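Local coordinates for dienelactone hydrolase (Anabaena variabilis, PDB 2O2G), which is probably a hydrolase of the dienelactone hydrolase family, with the alpha/beta-hydrolase fold, at residues I91-D103 with G126-V139. Sequence-based numbering, arbitrary orientation.
With SO4 (sulfate ion), chain C.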
loop_
_atom_site.group_PDB
_atom_site.type_symbol
_atom_site.label_atom_id
_atom_site.label_comp_id
_atom_site.label_asym_id
_atom_site.label_seq_id
_atom_site.Cartn_x
_atom_site.Cartn_y
_atom_site.Cartn_z
ATOM N N ILE A 91 9.411 -10.796 1.654
ATOM C CA ILE A 91 8.755 -9.958 0.646
ATOM C C ILE A 91 7.961 -10.787 -0.371
ATOM O O ILE A 91 6.937 -10.322 -0.852
ATOM C CB ILE A 91 9.742 -8.965 -0.064
ATOM C CG1 ILE A 91 10.509 -8.109 0.956
ATOM C CG2 ILE A 91 9.013 -8.090 -1.071
ATOM C CD1 ILE A 91 9.642 -7.321 1.935
ATOM N N GLY A 92 8.395 -12.008 -0.633
ATOM C CA GLY A 92 7.710 -12.876 -1.592
ATOM C C GLY A 92 6.337 -13.244 -1.076
ATOM O O GLY A 92 5.340 -13.177 -1.799
ATOM N N LEU A 93 6.300 -13.650 0.189
ATOM C CA LEU A 93 5.062 -14.000 0.838
ATOM C C LEU A 93 4.142 -12.782 0.922
ATOM O O LEU A 93 3.000 -12.855 0.547
ATOM C CB LEU A 93 5.341 -14.486 2.244
ATOM C CG LEU A 93 4.119 -14.916 3.052
ATOM C CD1 LEU A 93 3.485 -16.156 2.478
ATOM C CD2 LEU A 93 4.550 -15.195 4.478
ATOM N N LEU A 94 4.659 -11.656 1.388
ATOM C CA LEU A 94 3.811 -10.481 1.595
ATOM C C LEU A 94 3.217 -10.067 0.268
ATOM O O LEU A 94 2.046 -9.726 0.189
ATOM C CB LEU A 94 4.582 -9.330 2.249
ATOM C CG LEU A 94 5.175 -9.610 3.639
ATOM C CD1 LEU A 94 6.103 -8.448 3.976
ATOM C CD2 LEU A 94 4.074 -9.810 4.699
ATOM N N ALA A 95 4.006 -10.131 -0.800
ATOM C CA ALA A 95 3.482 -9.750 -2.120
ATOM C C ALA A 95 2.424 -10.723 -2.601
ATOM O O ALA A 95 1.430 -10.323 -3.265
ATOM C CB ALA A 95 4.587 -9.644 -3.144
ATOM N N SER A 96 2.601 -11.995 -2.278
ATOM C CA SER A 96 1.616 -12.968 -2.707
ATOM C C SER A 96 0.323 -12.696 -1.962
ATOM O O SER A 96 -0.745 -12.879 -2.505
ATOM C CB SER A 96 2.055 -14.415 -2.446
ATOM O OG SER A 96 1.950 -14.730 -1.056
ATOM N N ARG A 97 0.414 -12.292 -0.712
ATOM C CA ARG A 97 -0.791 -12.002 0.069
ATOM C C ARG A 97 -1.517 -10.812 -0.493
ATOM O O ARG A 97 -2.731 -10.810 -0.591
ATOM C CB ARG A 97 -0.433 -11.788 1.557
ATOM C CG ARG A 97 0.149 -13.039 2.203
ATOM C CD ARG A 97 -0.974 -14.052 2.365
ATOM N NE ARG A 97 -0.520 -15.329 2.820
ATOM C CZ ARG A 97 -0.191 -15.607 4.069
ATOM N NH1 ARG A 97 -0.264 -14.691 5.010
ATOM N NH2 ARG A 97 0.222 -16.820 4.355
ATOM N N LEU A 98 -0.764 -9.814 -0.911
ATOM C CA LEU A 98 -1.346 -8.610 -1.539
ATOM C C LEU A 98 -1.991 -8.961 -2.902
ATOM O O LEU A 98 -3.089 -8.494 -3.207
ATOM C CB LEU A 98 -0.257 -7.570 -1.699
ATOM C CG LEU A 98 -0.637 -6.106 -1.848
ATOM C CD1 LEU A 98 -1.610 -5.673 -0.741
ATOM C CD2 LEU A 98 0.651 -5.315 -1.787
ATOM N N VAL A 99 -1.332 -9.820 -3.678
ATOM C CA VAL A 99 -1.884 -10.295 -4.961
ATOM C C VAL A 99 -3.222 -11.001 -4.666
ATOM O O VAL A 99 -4.184 -10.790 -5.393
ATOM C CB VAL A 99 -0.911 -11.263 -5.699
ATOM C CG1 VAL A 99 -1.572 -11.997 -6.865
ATOM C CG2 VAL A 99 0.329 -10.519 -6.180
ATOM N N GLY A 100 -3.236 -11.853 -3.626
ATOM C CA GLY A 100 -4.451 -12.577 -3.176
ATOM C C GLY A 100 -5.586 -11.628 -2.799
ATOM O O GLY A 100 -6.733 -11.815 -3.243
ATOM N N ALA A 101 -5.282 -10.608 -2.008
ATOM C CA ALA A 101 -6.273 -9.569 -1.670
ATOM C C ALA A 101 -6.779 -8.783 -2.880
ATOM O O ALA A 101 -7.942 -8.359 -2.914
ATOM C CB ALA A 101 -5.720 -8.606 -0.621
ATOM N N THR A 102 -5.908 -8.563 -3.858
ATOM C CA THR A 102 -6.272 -7.866 -5.113
ATOM C C THR A 102 -7.318 -8.720 -5.868
ATOM O O THR A 102 -8.378 -8.249 -6.241
ATOM C CB THR A 102 -4.995 -7.581 -5.978
ATOM O OG1 THR A 102 -4.036 -6.819 -5.205
ATOM C CG2 THR A 102 -5.346 -6.778 -7.229
ATOM N N ASP A 103 -7.016 -9.999 -6.020
ATOM C CA ASP A 103 -7.931 -10.942 -6.679
ATOM C C ASP A 103 -9.288 -11.010 -5.959
ATOM O O ASP A 103 -10.349 -11.055 -6.610
ATOM C CB ASP A 103 -7.279 -12.326 -6.761
ATOM C CG ASP A 103 -6.064 -12.353 -7.692
ATOM O OD1 ASP A 103 -5.878 -11.383 -8.468
ATOM O OD2 ASP A 103 -5.316 -13.374 -7.679
ATOM N N GLY A 126 7.967 -2.196 -1.063
ATOM C CA GLY A 126 8.554 -3.206 -1.920
ATOM C C GLY A 126 7.564 -4.309 -2.271
ATOM O O GLY A 126 7.515 -4.765 -3.428
ATOM N N ALA A 127 6.792 -4.739 -1.275
ATOM C CA ALA A 127 5.833 -5.808 -1.477
ATOM C C ALA A 127 4.771 -5.373 -2.496
ATOM O O ALA A 127 4.408 -6.153 -3.364
ATOM C CB ALA A 127 5.216 -6.192 -0.167
ATOM N N ALA A 128 4.346 -4.102 -2.407
ATOM C CA ALA A 128 3.374 -3.506 -3.301
ATOM C C ALA A 128 3.885 -3.509 -4.727
ATOM O O ALA A 128 3.111 -3.821 -5.644
ATOM C CB ALA A 128 3.073 -2.086 -2.891
ATOM N N LEU A 129 5.163 -3.141 -4.916
ATOM C CA LEU A 129 5.724 -3.108 -6.255
ATOM C C LEU A 129 5.852 -4.504 -6.820
ATOM O O LEU A 129 5.638 -4.689 -8.011
ATOM C CB LEU A 129 7.066 -2.372 -6.303
ATOM C CG LEU A 129 6.841 -0.884 -5.996
ATOM C CD1 LEU A 129 8.106 -0.250 -5.500
ATOM C CD2 LEU A 129 6.268 -0.119 -7.204
ATOM N N VAL A 130 6.218 -5.488 -5.991
ATOM C CA VAL A 130 6.349 -6.869 -6.495
ATOM C C VAL A 130 4.980 -7.402 -6.924
ATOM O O VAL A 130 4.851 -8.042 -7.967
ATOM C CB VAL A 130 7.034 -7.822 -5.473
ATOM C CG1 VAL A 130 7.039 -9.271 -5.991
ATOM C CG2 VAL A 130 8.449 -7.368 -5.194
ATOM N N ALA A 131 3.952 -7.112 -6.124
ATOM C CA ALA A 131 2.590 -7.503 -6.447
ATOM C C ALA A 131 2.047 -6.814 -7.728
ATOM O O ALA A 131 1.395 -7.453 -8.554
ATOM C CB ALA A 131 1.665 -7.200 -5.254
ATOM N N ALA A 132 2.325 -5.519 -7.874
ATOM C CA ALA A 132 1.878 -4.738 -9.021
ATOM C C ALA A 132 2.409 -5.313 -10.337
ATOM O O ALA A 132 1.690 -5.357 -11.334
ATOM C CB ALA A 132 2.294 -3.268 -8.842
ATOM N N ALA A 133 3.660 -5.762 -10.326
ATOM C CA ALA A 133 4.287 -6.392 -11.487
ATOM C C ALA A 133 3.604 -7.711 -11.858
ATOM O O ALA A 133 3.656 -8.103 -13.023
ATOM C CB ALA A 133 5.723 -6.613 -11.232
ATOM N N GLU A 134 2.987 -8.380 -10.872
ATOM C CA GLU A 134 2.194 -9.614 -11.075
ATOM C C GLU A 134 0.742 -9.384 -11.552
ATOM O O GLU A 134 0.103 -10.341 -12.000
ATOM C CB GLU A 134 2.090 -10.453 -9.791
ATOM C CG GLU A 134 3.379 -10.914 -9.221
ATOM C CD GLU A 134 4.134 -11.767 -10.170
ATOM O OE1 GLU A 134 3.520 -12.711 -10.728
ATOM O OE2 GLU A 134 5.338 -11.489 -10.362
ATOM N N ARG A 135 0.215 -8.170 -11.426
ATOM C CA ARG A 135 -1.143 -7.852 -11.885
ATOM C C ARG A 135 -1.155 -6.556 -12.702
ATOM O O ARG A 135 -1.815 -5.561 -12.309
ATOM C CB ARG A 135 -2.088 -7.749 -10.665
ATOM C CG ARG A 135 -2.319 -9.056 -9.937
ATOM C CD ARG A 135 -3.282 -9.939 -10.700
ATOM N NE ARG A 135 -3.534 -11.205 -10.031
ATOM C CZ ARG A 135 -2.793 -12.289 -10.195
ATOM N NH1 ARG A 135 -1.683 -12.252 -10.921
ATOM N NH2 ARG A 135 -3.090 -13.379 -9.523
ATOM N N PRO A 136 -0.464 -6.547 -13.862
ATOM C CA PRO A 136 -0.316 -5.306 -14.645
ATOM C C PRO A 136 -1.572 -4.663 -15.212
ATOM O O PRO A 136 -1.605 -3.434 -15.409
ATOM C CB PRO A 136 0.621 -5.731 -15.783
ATOM C CG PRO A 136 0.358 -7.194 -15.935
ATOM C CD PRO A 136 0.219 -7.681 -14.531
ATOM N N GLU A 137 -2.593 -5.455 -15.502
ATOM C CA GLU A 137 -3.810 -4.874 -16.051
ATOM C C GLU A 137 -4.764 -4.439 -14.947
ATOM O O GLU A 137 -5.608 -3.583 -15.177
ATOM C CB GLU A 137 -4.489 -5.842 -17.021
ATOM N N THR A 138 -4.592 -4.973 -13.744
ATOM C CA THR A 138 -5.507 -4.728 -12.632
ATOM C C THR A 138 -5.095 -3.570 -11.730
ATOM O O THR A 138 -5.952 -2.822 -11.258
ATOM C CB THR A 138 -5.658 -6.028 -11.798
ATOM O OG1 THR A 138 -6.102 -7.075 -12.664
ATOM C CG2 THR A 138 -6.666 -5.895 -10.629
ATOM N N VAL A 139 -3.802 -3.429 -11.455
ATOM C CA VAL A 139 -3.333 -2.416 -10.515
ATOM C C VAL A 139 -3.000 -1.167 -11.305
ATOM O O VAL A 139 -2.158 -1.209 -12.204
ATOM C CB VAL A 139 -2.108 -2.884 -9.731
ATOM C CG1 VAL A 139 -1.723 -1.809 -8.686
ATOM C CG2 VAL A 139 -2.378 -4.257 -9.090
HETATM S S SO4 C . -3.581 -8.770 -14.567
HETATM O O1 SO4 C . -4.848 -9.361 -15.029
HETATM O O2 SO4 C . -2.824 -9.845 -13.963
HETATM O O3 SO4 C . -3.934 -7.701 -13.652
HETATM O O4 SO4 C . -2.823 -8.234 -15.702
#
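Helices 91-103 and 126-134 cross at -56° with axes 8.1 Å apart, and the backbones come nearest where A95 faces A127. They are neighbours on one side of the central sheet of an alpha/beta-hydrolase fold; helix 123-134 follows the probable nucleophile elbow around S122, and the A127 side chain touches residues of this elbow. Small residues suit so close a crossing: A95 CB lies 3.5 Å from A127 O and also meets V130 CG1, while A131 CB sits against A95 O. At the N-terminal end the larger I91 reaches across, laying CG2 over the backbone of A127. L98, on the sheet side, is long enough to touch both helix and strands: CG anti to its N (chi1 -159°) carries CD2 to 3.6 Å from A128 CA, near L39 and Y118. The two branches of V99 meet different neighbours: CG2 packs on A131 CB at 3.7 Å, and CG1 rests over one face of the R135 guanidinium. T102 turns CG2 to T138 CG2, while OG1 bonds to L98 O and to Y118 OH. Beyond the helix, R135 bends at chi2 (-77°) and reaches D103 side-on; a lysine in its place would probably lose the paired grip, leaving one D103 oxygen without its mate and V99 CG1 without a flat group to cover. R135 NH1 bonds back to E134 O, fixing the plane's rotation. The carboxylate and guanidinium planes are nearly coplanar, and R135 NE meets D103 OD1 at 2.8 Å and R135 NH2 meets D103 OD2 at 2.9 Å, both on syn lone pairs.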